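Local coordinates for protein CD180 antigen (Mus musculus, PDB 3T6Q) that may cooperate with MD-1 and TLR4 in the innate response of B cells to bacterial lipopolysaccharide, leading to NF-kappa-B activation, at residues A[530-536]-A[553-559]. Numbering follows the deposited sequence.
Sequences LASNHIS and NLRQNPL
Asn557 reaches across to 530-536 with both ends of its carboxamide. Asn557 ND2 donates to Leu530 O at 2.9 Å in a nearly straight bond (168°), with the acceptor close to the amide plane of Asn557, and its other hydrogen bond goes back to Leu554 O. Asn557 OD1 accepts from Ile535 N at 3.0 Å and, more weakly, from Asn533 N. With chi1 at -80°, CG lies beside its own backbone N and opposite the carbonyl carbon, which places the amide against the bend of 530-536. These bonds account for every polar atom of the buried group and fix which end is oxygen.

Leu530 O is gripped twice: Asn533 ND2 of its own segment and Asn557 ND2 approach it from opposite faces of the carbonyl plane. Asn533 in turn bonds through ND2 to Leu507 O and through OD1 to Leu512 N, so the same kind of bridging continues into the preceding coil. A backbone bond from Leu530 N to Asn553 O and another from Ser532 N to Arg555 O, the latter 3.0 Å long, align the two chains, while one water donates to both Asn533 O and Gln556 O.

Apolar groups close the inner side. CD2 of Leu554 sits 3.9 Å from both Leu530 CB and Ile535 CD1, the Ile535 and Leu554 side chains crossing at about a right angle. Ile535 CG2 meets Leu559 CD2 at 4.2 Å, those two side chains running alongside each other in the same direction. On another side of the contact, Ala531 CB lies 3.6 Å from Arg555 CG; the guanidinium group beyond it forms salt bridges with Asp581 and Asp584.

Asparagines at equivalent positions of successive coils, each bonded to backbone of the coil before, beside aliphatic side chains, are the conserved asparagines of the leucine-rich-repeat motif (LxxLxLxxNxL), here joining LRR 19 to the following C-terminal coil.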
loop_
_atom_site.group_PDB
_atom_site.type_symbol
_atom_site.label_atom_id
_atom_site.label_comp_id
_atom_site.label_asym_id
_atom_site.label_seq_id
_atom_site.Cartn_x
_atom_site.Cartn_y
_atom_site.Cartn_z
ATOM N N LEU A 530 15.129 18.146 46.656
ATOM C CA LEU A 530 16.342 17.621 47.275
ATOM C C LEU A 530 16.692 16.221 46.734
ATOM O O LEU A 530 17.424 15.479 47.392
ATOM C CB LEU A 530 16.219 17.589 48.815
ATOM C CG LEU A 530 16.337 19.022 49.398
ATOM C CD1 LEU A 530 15.890 19.119 50.851
ATOM C CD2 LEU A 530 17.749 19.538 49.262
ATOM N N ALA A 531 16.171 15.842 45.562
ATOM C CA ALA A 531 16.383 14.487 45.055
ATOM C C ALA A 531 17.867 14.221 44.875
ATOM O O ALA A 531 18.630 15.150 44.550
ATOM C CB ALA A 531 15.654 14.270 43.709
ATOM N N SER A 532 18.288 12.958 45.076
ATOM C CA SER A 532 19.674 12.545 44.829
ATOM C C SER A 532 20.685 13.400 45.564
ATOM O O SER A 532 21.522 14.048 44.954
ATOM C CB SER A 532 20.034 12.515 43.339
ATOM O OG SER A 532 19.186 11.597 42.676
ATOM N N ASN A 533 20.572 13.422 46.874
ATOM C CA ASN A 533 21.585 14.041 47.708
ATOM C C ASN A 533 22.052 13.006 48.726
ATOM O O ASN A 533 21.874 11.823 48.487
ATOM C CB ASN A 533 20.974 15.273 48.366
ATOM C CG ASN A 533 21.163 16.484 47.483
ATOM O OD1 ASN A 533 22.294 16.894 47.272
ATOM N ND2 ASN A 533 20.073 16.985 46.871
ATOM N N HIS A 534 22.581 13.451 49.860
ATOM C CA HIS A 534 23.074 12.520 50.894
ATOM C C HIS A 534 22.297 12.725 52.160
ATOM O O HIS A 534 22.852 12.593 53.273
ATOM C CB HIS A 534 24.540 12.814 51.227
ATOM C CG HIS A 534 25.555 12.308 50.208
ATOM N ND1 HIS A 534 25.234 11.953 48.947
ATOM C CD2 HIS A 534 26.933 12.164 50.313
ATOM C CE1 HIS A 534 26.348 11.582 48.277
ATOM N NE2 HIS A 534 27.391 11.718 49.113
ATOM N N ILE A 535 21.017 13.049 52.047
ATOM C CA ILE A 535 20.218 13.251 53.252
ATOM C C ILE A 535 19.869 11.899 53.913
ATOM O O ILE A 535 19.322 11.016 53.261
ATOM C CB ILE A 535 18.977 14.097 52.942
ATOM C CG1 ILE A 535 19.431 15.534 52.565
ATOM C CG2 ILE A 535 18.043 14.123 54.137
ATOM C CD1 ILE A 535 18.356 16.366 51.887
ATOM N N SER A 536 20.228 11.729 55.189
ATOM C CA SER A 536 19.921 10.467 55.896
ATOM C C SER A 536 19.003 10.704 57.070
ATOM O O SER A 536 17.869 10.230 57.104
ATOM C CB SER A 536 21.205 9.727 56.328
ATOM O OG SER A 536 22.090 10.614 57.035
ATOM N N ASN A 553 10.815 17.153 47.448
ATOM C CA ASN A 553 11.210 15.891 46.814
ATOM C C ASN A 553 12.496 15.376 47.468
ATOM O O ASN A 553 13.557 15.995 47.345
ATOM C CB ASN A 553 11.407 16.063 45.294
ATOM C CG ASN A 553 11.474 14.731 44.544
ATOM O OD1 ASN A 553 11.993 13.735 45.061
ATOM N ND2 ASN A 553 10.992 14.720 43.292
ATOM N N LEU A 554 12.376 14.247 48.173
ATOM C CA LEU A 554 13.492 13.598 48.845
ATOM C C LEU A 554 13.807 12.229 48.252
ATOM O O LEU A 554 14.498 11.416 48.880
ATOM C CB LEU A 554 13.145 13.458 50.337
ATOM C CG LEU A 554 13.273 14.737 51.144
ATOM C CD1 LEU A 554 12.432 14.615 52.429
ATOM C CD2 LEU A 554 14.765 15.003 51.418
ATOM N N ARG A 555 13.310 11.950 47.044
ATOM C CA ARG A 555 13.626 10.671 46.406
ATOM C C ARG A 555 15.163 10.461 46.250
ATOM O O ARG A 555 15.945 11.436 46.186
ATOM C CB ARG A 555 12.906 10.591 45.041
ATOM C CG ARG A 555 13.624 11.337 43.937
ATOM C CD ARG A 555 12.807 11.244 42.656
ATOM N NE ARG A 555 12.981 9.938 42.059
ATOM C CZ ARG A 555 12.204 9.441 41.099
ATOM N NH1 ARG A 555 11.211 10.156 40.607
ATOM N NH2 ARG A 555 12.442 8.233 40.616
ATOM N N GLN A 556 15.584 9.184 46.245
ATOM C CA GLN A 556 16.968 8.808 45.995
ATOM C C GLN A 556 17.931 9.471 46.992
ATOM O O GLN A 556 19.011 9.934 46.626
ATOM C CB GLN A 556 17.333 9.085 44.530
ATOM C CG GLN A 556 16.682 8.069 43.580
ATOM C CD GLN A 556 16.916 8.366 42.108
ATOM O OE1 GLN A 556 16.094 9.009 41.456
ATOM N NE2 GLN A 556 18.032 7.893 41.578
ATOM N N ASN A 557 17.485 9.562 48.245
ATOM C CA ASN A 557 18.415 9.865 49.348
ATOM C C ASN A 557 18.662 8.645 50.244
ATOM O O ASN A 557 17.778 7.790 50.368
ATOM C CB ASN A 557 17.896 11.045 50.161
ATOM C CG ASN A 557 18.205 12.355 49.488
ATOM O OD1 ASN A 557 19.293 12.891 49.648
ATOM N ND2 ASN A 557 17.259 12.858 48.683
ATOM N N PRO A 558 19.845 8.563 50.886
ATOM C CA PRO A 558 20.167 7.409 51.785
ATOM C C PRO A 558 19.444 7.519 53.134
ATOM O O PRO A 558 20.061 7.619 54.200
ATOM C CB PRO A 558 21.668 7.525 51.949
ATOM C CG PRO A 558 21.912 9.022 51.889
ATOM C CD PRO A 558 20.968 9.518 50.811
ATOM N N LEU A 559 18.131 7.506 53.083
ATOM C CA LEU A 559 17.323 7.879 54.227
ATOM C C LEU A 559 17.404 6.866 55.356
ATOM O O LEU A 559 17.410 5.652 55.125
ATOM C CB LEU A 559 15.873 8.117 53.811
ATOM C CG LEU A 559 15.686 9.457 53.071
ATOM C CD1 LEU A 559 14.378 9.478 52.277
ATOM C CD2 LEU A 559 15.757 10.655 54.031
HETATM O O HOH W 1 21.932 10.076 46.537
#